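PDB 2FLF: fuculose-1-phosphate aldolase from Thermus thermophilus, which belongs to the class II aldolase and adducin family, has an alpha/beta fold built round one mixed sheet, and forms an assembly of four chains. Local coordinates for residues 38-43 / 52-57; 97-102 / 147-152; 78-83 / 136-141. All blocks are in the same frame, centred on the assembly; numbering follows the deposited sequence.

Contact 1: residues 38-43 / 52-57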
loop_
_atom_site.group_PDB
_atom_site.type_symbol
_atom_site.label_atom_id
_atom_site.label_comp_id
_atom_site.label_asym_id
_atom_site.label_seq_id
_atom_site.Cartn_x
_atom_site.Cartn_y
_atom_site.Cartn_z
ATOM N N LEU B 38 31.609 -6.909 0.976
ATOM C CA LEU B 38 31.298 -5.560 1.427
ATOM C C LEU B 38 29.849 -5.624 1.900
ATOM O O LEU B 38 28.931 -5.709 1.077
ATOM C CB LEU B 38 31.441 -4.583 0.272
ATOM C CG LEU B 38 31.328 -3.088 0.554
ATOM C CD1 LEU B 38 32.434 -2.626 1.495
ATOM C CD2 LEU B 38 31.394 -2.348 -0.770
ATOM N N ILE B 39 29.663 -5.577 3.222
ATOM C CA ILE B 39 28.357 -5.697 3.862
ATOM C C ILE B 39 27.929 -4.444 4.613
ATOM O O ILE B 39 28.781 -3.686 5.070
ATOM C CB ILE B 39 28.377 -6.904 4.841
ATOM C CG1 ILE B 39 26.976 -7.220 5.344
ATOM C CG2 ILE B 39 29.289 -6.607 6.041
ATOM C CD1 ILE B 39 26.884 -8.613 5.912
ATOM N N THR B 40 26.623 -4.219 4.754
ATOM C CA THR B 40 26.168 -3.017 5.472
ATOM C C THR B 40 26.539 -3.127 6.946
ATOM O O THR B 40 26.753 -4.222 7.454
ATOM C CB THR B 40 24.620 -2.792 5.396
ATOM O OG1 THR B 40 23.946 -3.889 6.015
ATOM C CG2 THR B 40 24.150 -2.629 3.969
ATOM N N LYS B 41 26.599 -1.992 7.631
ATOM C CA LYS B 41 26.950 -1.973 9.053
ATOM C C LYS B 41 25.822 -2.444 9.946
ATOM O O LYS B 41 24.667 -2.553 9.536
ATOM C CB LYS B 41 27.383 -0.567 9.493
ATOM C CG LYS B 41 28.827 -0.183 9.151
ATOM C CD LYS B 41 29.685 -0.021 10.416
ATOM C CE LYS B 41 31.009 0.680 10.121
ATOM N NZ LYS B 41 30.796 2.053 9.586
ATOM N N SER B 42 26.170 -2.737 11.183
ATOM C CA SER B 42 25.180 -3.202 12.122
ATOM C C SER B 42 24.377 -2.001 12.574
ATOM O O SER B 42 24.939 -0.933 12.832
ATOM C CB SER B 42 25.855 -3.865 13.319
ATOM O OG SER B 42 24.961 -4.760 13.967
ATOM N N GLY B 43 23.059 -2.183 12.641
ATOM C CA GLY B 43 22.174 -1.125 13.073
ATOM C C GLY B 43 22.454 0.237 12.485
ATOM O O GLY B 43 23.114 1.069 13.103
ATOM N N GLU B 52 30.224 5.371 4.412
ATOM C CA GLU B 52 30.846 4.894 5.649
ATOM C C GLU B 52 29.955 3.970 6.466
ATOM O O GLU B 52 30.314 3.583 7.580
ATOM C CB GLU B 52 31.276 6.061 6.540
ATOM C CG GLU B 52 32.373 6.939 5.955
ATOM C CD GLU B 52 31.832 7.920 4.938
ATOM O OE1 GLU B 52 32.643 8.606 4.281
ATOM O OE2 GLU B 52 30.590 8.004 4.803
ATOM N N ASP B 53 28.790 3.627 5.927
ATOM C CA ASP B 53 27.877 2.723 6.619
ATOM C C ASP B 53 28.181 1.303 6.166
ATOM O O ASP B 53 27.619 0.345 6.681
ATOM C CB ASP B 53 26.424 3.088 6.292
ATOM C CG ASP B 53 25.941 4.307 7.065
ATOM O OD1 ASP B 53 24.941 4.940 6.650
ATOM O OD2 ASP B 53 26.565 4.619 8.099
ATOM N N LEU B 54 29.088 1.193 5.197
ATOM C CA LEU B 54 29.487 -0.085 4.625
ATOM C C LEU B 54 30.902 -0.431 5.092
ATOM O O LEU B 54 31.777 0.433 5.184
ATOM C CB LEU B 54 29.424 -0.004 3.095
ATOM C CG LEU B 54 28.320 0.820 2.389
ATOM C CD1 LEU B 54 28.543 0.689 0.882
ATOM C CD2 LEU B 54 26.899 0.369 2.760
ATOM N N LEU B 55 31.124 -1.709 5.376
ATOM C CA LEU B 55 32.403 -2.190 5.885
ATOM C C LEU B 55 32.873 -3.435 5.165
ATOM O O LEU B 55 32.079 -4.316 4.857
ATOM C CB LEU B 55 32.242 -2.493 7.372
ATOM C CG LEU B 55 33.039 -3.624 8.020
ATOM C CD1 LEU B 55 34.331 -3.092 8.627
ATOM C CD2 LEU B 55 32.194 -4.245 9.115
ATOM N N GLU B 56 34.174 -3.515 4.912
ATOM C CA GLU B 56 34.751 -4.674 4.236
ATOM C C GLU B 56 35.105 -5.770 5.232
ATOM O O GLU B 56 35.709 -5.501 6.263
ATOM C CB GLU B 56 36.008 -4.270 3.461
ATOM C CG GLU B 56 35.772 -3.878 2.008
ATOM C CD GLU B 56 36.371 -4.875 1.026
ATOM O OE1 GLU B 56 36.368 -4.578 -0.188
ATOM O OE2 GLU B 56 36.838 -5.951 1.461
ATOM N N VAL B 57 34.728 -7.003 4.906
ATOM C CA VAL B 57 34.981 -8.153 5.770
ATOM C C VAL B 57 35.719 -9.185 4.946
ATOM O O VAL B 57 35.323 -9.485 3.831
ATOM C CB VAL B 57 33.643 -8.779 6.300
ATOM C CG1 VAL B 57 33.910 -9.762 7.403
ATOM C CG2 VAL B 57 32.743 -7.713 6.833
#
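L38 and E56 face one another as a non-hydrogen-bonded antiparallel pair, and their side chains cross at about a right angle on the same side of the sheet. CD1 of L38 does the touching, lying 3.6 Å from CG of E56, the methylene rather than the carboxylate. With CG of L38 anti to its own backbone N (chi1 -173°), the leucine swings its CD1 branch over the neighbouring strand, where the methyl also approaches CB of L54. Beyond its CG the E56 chain bends, and its OE1 has a weak hydrogen bond to T33. On the side of I39 and L55 the partners are branch to branch: CG2 of I39 reaches CG2 of V57 at 3.7 Å, the two side chains meeting aslant. Strands 38-40 and 54-57 run antiparallel with a marked twist (139° between their axes), at the border of the mixed sheet of this AraD-like fold; within the chain, strand 54-57 is the outermost on this side. I39 and L55 form the hydrogen-bonded pair between them. The bond from L55 N to I39 O is 3.1 Å long and almost straight at 176°, whereas the return bond from I39 N to L55 O is 3.2 Å and more bent. L38 and L54 also pack against helix 2-18, while I39 turns to helix 71-80. Past the strand end, the K41 chain, its first part crowded against D53 in the model and so less certain, bends to bring NZ to the backbone O of E52 at 2.6 Å, close to the line of that carbonyl.

Contact 2: residues 97-102 / 147-152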
loop_
_atom_site.group_PDB
_atom_site.type_symbol
_atom_site.label_atom_id
_atom_site.label_comp_id
_atom_site.label_asym_id
_atom_site.label_seq_id
_atom_site.Cartn_x
_atom_site.Cartn_y
_atom_site.Cartn_z
ATOM N N LEU B 97 3.915 -17.461 5.345
ATOM C CA LEU B 97 3.725 -18.799 4.791
ATOM C C LEU B 97 4.854 -19.746 5.251
ATOM O O LEU B 97 4.588 -20.873 5.657
ATOM C CB LEU B 97 3.655 -18.753 3.243
ATOM C CG LEU B 97 2.752 -17.730 2.519
ATOM C CD1 LEU B 97 2.647 -18.123 1.038
ATOM C CD2 LEU B 97 1.365 -17.642 3.155
ATOM N N SER B 98 6.103 -19.288 5.207
ATOM C CA SER B 98 7.243 -20.114 5.617
ATOM C C SER B 98 7.042 -20.942 6.893
ATOM O O SER B 98 7.742 -21.931 7.109
ATOM C CB SER B 98 8.489 -19.246 5.788
ATOM O OG SER B 98 9.034 -18.899 4.529
ATOM N N PHE B 99 6.097 -20.552 7.740
ATOM C CA PHE B 99 5.864 -21.311 8.955
ATOM C C PHE B 99 5.347 -22.729 8.711
ATOM O O PHE B 99 5.706 -23.662 9.428
ATOM C CB PHE B 99 4.894 -20.565 9.858
ATOM C CG PHE B 99 5.457 -19.303 10.412
ATOM C CD1 PHE B 99 5.021 -18.071 9.949
ATOM C CD2 PHE B 99 6.449 -19.342 11.387
ATOM C CE1 PHE B 99 5.569 -16.898 10.450
ATOM C CE2 PHE B 99 6.999 -18.167 11.890
ATOM C CZ PHE B 99 6.559 -16.950 11.424
ATOM N N HIS B 100 4.527 -22.907 7.684
ATOM C CA HIS B 100 3.965 -24.223 7.428
ATOM C C HIS B 100 4.585 -25.011 6.296
ATOM O O HIS B 100 4.372 -26.217 6.217
ATOM C CB HIS B 100 2.467 -24.098 7.194
ATOM C CG HIS B 100 1.845 -22.973 7.955
ATOM N ND1 HIS B 100 1.936 -21.662 7.542
ATOM C CD2 HIS B 100 1.171 -22.953 9.128
ATOM C CE1 HIS B 100 1.341 -20.882 8.426
ATOM N NE2 HIS B 100 0.867 -21.642 9.398
ATOM N N LEU B 101 5.346 -24.357 5.423
ATOM C CA LEU B 101 5.960 -25.086 4.327
ATOM C C LEU B 101 7.421 -25.492 4.567
ATOM O O LEU B 101 8.029 -25.136 5.575
ATOM C CB LEU B 101 5.824 -24.283 3.028
ATOM C CG LEU B 101 4.405 -23.973 2.503
ATOM C CD1 LEU B 101 4.419 -23.875 0.965
ATOM C CD2 LEU B 101 3.447 -25.071 2.903
ATOM N N SER B 102 7.973 -26.262 3.638
ATOM C CA SER B 102 9.350 -26.745 3.718
ATOM C C SER B 102 10.000 -26.338 2.434
ATOM O O SER B 102 11.203 -26.471 2.248
ATOM C CB SER B 102 9.390 -28.277 3.835
ATOM O OG SER B 102 9.199 -28.699 5.171
ATOM N N LEU B 147 14.126 -19.205 2.402
ATOM C CA LEU B 147 13.412 -18.687 3.548
ATOM C C LEU B 147 13.965 -19.351 4.810
ATOM O O LEU B 147 14.357 -20.516 4.782
ATOM C CB LEU B 147 11.914 -18.989 3.391
ATOM C CG LEU B 147 11.152 -18.139 2.363
ATOM C CD1 LEU B 147 9.911 -18.851 1.900
ATOM C CD2 LEU B 147 10.792 -16.795 2.977
ATOM N N LEU B 148 14.051 -18.579 5.892
ATOM C CA LEU B 148 14.507 -19.079 7.182
ATOM C C LEU B 148 13.305 -18.855 8.077
ATOM O O LEU B 148 13.068 -17.746 8.564
ATOM C CB LEU B 148 15.710 -18.300 7.710
ATOM C CG LEU B 148 16.294 -18.797 9.043
ATOM C CD1 LEU B 148 16.331 -20.305 9.061
ATOM C CD2 LEU B 148 17.707 -18.252 9.238
ATOM N N ARG B 149 12.537 -19.928 8.256
ATOM C CA ARG B 149 11.316 -19.915 9.038
ATOM C C ARG B 149 11.355 -18.979 10.227
ATOM O O ARG B 149 12.207 -19.109 11.113
ATOM C CB ARG B 149 10.961 -21.334 9.493
ATOM C CG ARG B 149 9.659 -21.378 10.262
ATOM C CD ARG B 149 9.287 -22.784 10.605
ATOM N NE ARG B 149 9.208 -23.585 9.398
ATOM C CZ ARG B 149 8.934 -24.880 9.381
ATOM N NH1 ARG B 149 8.883 -25.528 8.222
ATOM N NH2 ARG B 149 8.714 -25.526 10.521
ATOM N N GLY B 150 10.424 -18.027 10.232
ATOM C CA GLY B 150 10.349 -17.071 11.321
ATOM C C GLY B 150 11.236 -15.883 11.056
ATOM O O GLY B 150 10.842 -14.745 11.291
ATOM N N HIS B 151 12.442 -16.152 10.575
ATOM C CA HIS B 151 13.370 -15.081 10.255
ATOM C C HIS B 151 12.945 -14.400 8.961
ATOM O O HIS B 151 11.808 -13.954 8.834
ATOM C CB HIS B 151 14.787 -15.628 10.140
ATOM C CG HIS B 151 15.350 -16.082 11.450
ATOM N ND1 HIS B 151 16.632 -16.574 11.585
ATOM C CD2 HIS B 151 14.807 -16.097 12.691
ATOM C CE1 HIS B 151 16.854 -16.869 12.854
ATOM N NE2 HIS B 151 15.762 -16.589 13.546
ATOM N N GLY B 152 13.850 -14.312 8.000
ATOM C CA GLY B 152 13.487 -13.675 6.753
ATOM C C GLY B 152 13.752 -14.526 5.529
ATOM O O GLY B 152 13.424 -15.712 5.494
#
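The end of helix 92-98 approaches the type II turn L148-H151 most closely at S98 and R149, whose CA atoms are 5.3 Å apart. R149 spans this gap with a long arm: it leaves the backbone with CG beside the carbonyl carbon (chi1 -177°), and a bend at chi3 then turns the guanidinium in among the carbonyl oxygens that follow the helix. F99 O lies over one face of the group, near its centre and 3.5 Å from CZ. L101 O stands instead at the guanidinium edge, 2.8 Å from NH1, in a bond whose 129° angle makes it weak; NE gives S98 O another weak bond, at 3.2 Å. Three backbone oxygens thus gather round one cation, which would be expected to ease the crowding of their partial charges. The turn follows strand 145-148 of the central mixed sheet in this AraD-like fold, so the arginine ties the helix end to the end of an interior strand, beside strand 118-121, on whose V120 its side chain also packs. The F99 ring comes in from another direction. Its plane is inclined 51° to the guanidinium, CD2 lies 4.0 Å from R149 CG, and CE2 is set against CA of G150 at 3.6 Å. G150, at the third position of the turn, has the positive phi that a type II turn calls for. Deeper in, CB of S98 points to the segment of L147, though the closeness of the two side chains is doubtful; OG of S98 is hydrogen-bonded to A94 O in its own helix. On a neighbouring subunit, H186 meets the F99 ring edge-to-face and L107 packs against it.

Contact 3: residues 78-83 / 136-141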
loop_
_atom_site.group_PDB
_atom_site.type_symbol
_atom_site.label_atom_id
_atom_site.label_comp_id
_atom_site.label_asym_id
_atom_site.label_seq_id
_atom_site.Cartn_x
_atom_site.Cartn_y
_atom_site.Cartn_z
ATOM N N TYR B 78 29.736 -16.800 0.761
ATOM C CA TYR B 78 30.751 -16.457 -0.222
ATOM C C TYR B 78 31.879 -17.473 -0.191
ATOM O O TYR B 78 32.628 -17.628 -1.157
ATOM C CB TYR B 78 31.277 -15.050 0.045
ATOM C CG TYR B 78 30.258 -13.981 -0.250
ATOM C CD1 TYR B 78 29.986 -12.967 0.672
ATOM C CD2 TYR B 78 29.582 -13.953 -1.473
ATOM C CE1 TYR B 78 29.071 -11.947 0.383
ATOM C CE2 TYR B 78 28.657 -12.932 -1.775
ATOM C CZ TYR B 78 28.412 -11.937 -0.844
ATOM O OH TYR B 78 27.528 -10.934 -1.145
ATOM N N ARG B 79 31.977 -18.189 0.918
ATOM C CA ARG B 79 33.020 -19.181 1.072
ATOM C C ARG B 79 32.712 -20.419 0.300
ATOM O O ARG B 79 33.545 -20.927 -0.432
ATOM C CB ARG B 79 33.173 -19.577 2.532
ATOM C CG ARG B 79 34.204 -18.798 3.287
ATOM C CD ARG B 79 34.254 -19.285 4.700
ATOM N NE ARG B 79 35.106 -18.424 5.503
ATOM C CZ ARG B 79 35.234 -18.540 6.815
ATOM N NH1 ARG B 79 34.560 -19.489 7.464
ATOM N NH2 ARG B 79 36.030 -17.705 7.472
ATOM N N ARG B 80 31.496 -20.899 0.472
ATOM C CA ARG B 80 31.054 -22.127 -0.153
ATOM C C ARG B 80 30.239 -21.975 -1.436
ATOM O O ARG B 80 29.722 -22.961 -1.959
ATOM C CB ARG B 80 30.257 -22.898 0.898
ATOM C CG ARG B 80 31.057 -23.060 2.204
ATOM C CD ARG B 80 30.218 -23.589 3.332
ATOM N NE ARG B 80 29.728 -24.937 3.065
ATOM C CZ ARG B 80 28.696 -25.488 3.699
ATOM N NH1 ARG B 80 28.313 -26.723 3.402
ATOM N NH2 ARG B 80 28.039 -24.798 4.624
ATOM N N THR B 81 30.180 -20.757 -1.971
ATOM C CA THR B 81 29.356 -20.466 -3.141
ATOM C C THR B 81 29.950 -19.466 -4.140
ATOM O O THR B 81 30.948 -18.796 -3.862
ATOM C CB THR B 81 27.983 -19.947 -2.639
ATOM O OG1 THR B 81 27.209 -21.050 -2.150
ATOM C CG2 THR B 81 27.223 -19.219 -3.719
ATOM N N GLY B 82 29.332 -19.378 -5.314
ATOM C CA GLY B 82 29.803 -18.457 -6.332
ATOM C C GLY B 82 29.074 -17.128 -6.244
ATOM O O GLY B 82 29.363 -16.192 -7.004
ATOM N N ALA B 83 28.127 -17.053 -5.311
ATOM C CA ALA B 83 27.334 -15.850 -5.089
ATOM C C ALA B 83 28.211 -14.621 -5.148
ATOM O O ALA B 83 29.330 -14.624 -4.654
ATOM C CB ALA B 83 26.645 -15.919 -3.745
ATOM N N VAL B 136 22.132 -21.967 5.425
ATOM C CA VAL B 136 21.762 -21.005 4.409
ATOM C C VAL B 136 22.752 -21.088 3.264
ATOM O O VAL B 136 22.392 -20.949 2.092
ATOM C CB VAL B 136 21.770 -19.553 4.984
ATOM C CG1 VAL B 136 21.678 -18.519 3.870
ATOM C CG2 VAL B 136 20.620 -19.370 5.903
ATOM N N ALA B 137 24.008 -21.324 3.602
ATOM C CA ALA B 137 25.027 -21.370 2.563
ATOM C C ALA B 137 24.864 -22.517 1.573
ATOM O O ALA B 137 25.062 -22.328 0.364
ATOM C CB ALA B 137 26.413 -21.411 3.191
ATOM N N GLU B 138 24.522 -23.705 2.074
ATOM C CA GLU B 138 24.358 -24.856 1.190
ATOM C C GLU B 138 23.069 -24.757 0.417
ATOM O O GLU B 138 23.030 -25.083 -0.765
ATOM C CB GLU B 138 24.372 -26.176 1.961
ATOM C CG GLU B 138 25.745 -26.662 2.328
ATOM C CD GLU B 138 25.728 -28.060 2.896
ATOM O OE1 GLU B 138 24.761 -28.381 3.619
ATOM O OE2 GLU B 138 26.679 -28.829 2.630
ATOM N N ALA B 139 22.013 -24.323 1.102
ATOM C CA ALA B 139 20.710 -24.157 0.472
ATOM C C ALA B 139 20.863 -23.160 -0.676
ATOM O O ALA B 139 20.155 -23.252 -1.681
ATOM C CB ALA B 139 19.701 -23.651 1.484
ATOM N N LEU B 140 21.801 -22.220 -0.535
ATOM C CA LEU B 140 22.039 -21.223 -1.577
ATOM C C LEU B 140 22.954 -21.716 -2.675
ATOM O O LEU B 140 23.466 -20.924 -3.468
ATOM C CB LEU B 140 22.631 -19.956 -0.981
ATOM C CG LEU B 140 21.611 -19.188 -0.167
ATOM C CD1 LEU B 140 22.258 -18.020 0.546
ATOM C CD2 LEU B 140 20.523 -18.744 -1.114
ATOM N N ARG B 141 23.153 -23.026 -2.724
ATOM C CA ARG B 141 24.017 -23.632 -3.731
ATOM C C ARG B 141 23.204 -24.147 -4.920
ATOM O O ARG B 141 23.670 -24.136 -6.057
ATOM C CB ARG B 141 24.811 -24.785 -3.109
ATOM C CG ARG B 141 26.319 -24.700 -3.335
ATOM C CD ARG B 141 27.054 -25.744 -2.512
ATOM N NE ARG B 141 28.476 -25.435 -2.399
ATOM C CZ ARG B 141 29.323 -26.096 -1.618
ATOM N NH1 ARG B 141 28.886 -27.108 -0.884
ATOM N NH2 ARG B 141 30.601 -25.739 -1.561
#
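R80 and T81, at the end of helix 71-80, meet helix 130-142 in a contact between two helices of the AraD-like alpha/beta fold, both lying against its central sheet. The closer-packed part is on the inner side. A137 is buried and points at the other segment, with its CB 4.0 Å from NH2 of R80 and also against E76 and V77 of helix 71-80. L140 is turned the same way and fills the space towards V77, reaching L86 and V156 on the sheet beneath. T81 lies at the border of this region: its OG1 is 3.5 Å from A137 O, and its side chain slides past that of R141 in the opposite direction. Toward solvent the contact passes to charged groups on long arms, with E138 and R141 both exposed. R80 bends at chi3, bringing its guanidinium alongside E138, whose OE2 approaches at the guanidinium edge. The two form a salt bridge from NH1 to OE2, although the position of NH1 is uncertain; the planes of the groups are 41° apart, so they do not meet as a flat, parallel pair. NH2 of R80 has other, weak partners in L134 O and E76. R141 comes in over the backbone instead, extended from CG to NE, and one face of its guanidinium covers CB of R80. The like charges of the two arginines lie near each other, and the nearby E138 carboxylate may temper their repulsion. NE of R141 gives R80 O a weak, bent hydrogen bond of 2.8 Å.

How the contacts relate
From the N terminus, contact 1 comes first and closes a short loop, the eight residues between 38-43 and 52-57, pairing two strands at one border of the sheet. The chain then enters helix 71-80, whose end opens contact 3. Before that contact is closed by helix 130-142, segment 97-102 opens contact 2, which closes last, at 147-152; contacts 2 and 3 therefore cross, and contact 1 stands in series before both. Contact 3 joins two helices, while contact 2 ties a helix end to a strand end. Contacts 1 and 2 reach the same sheet on opposite sides of the chain's centre, their centres about 27 Å apart.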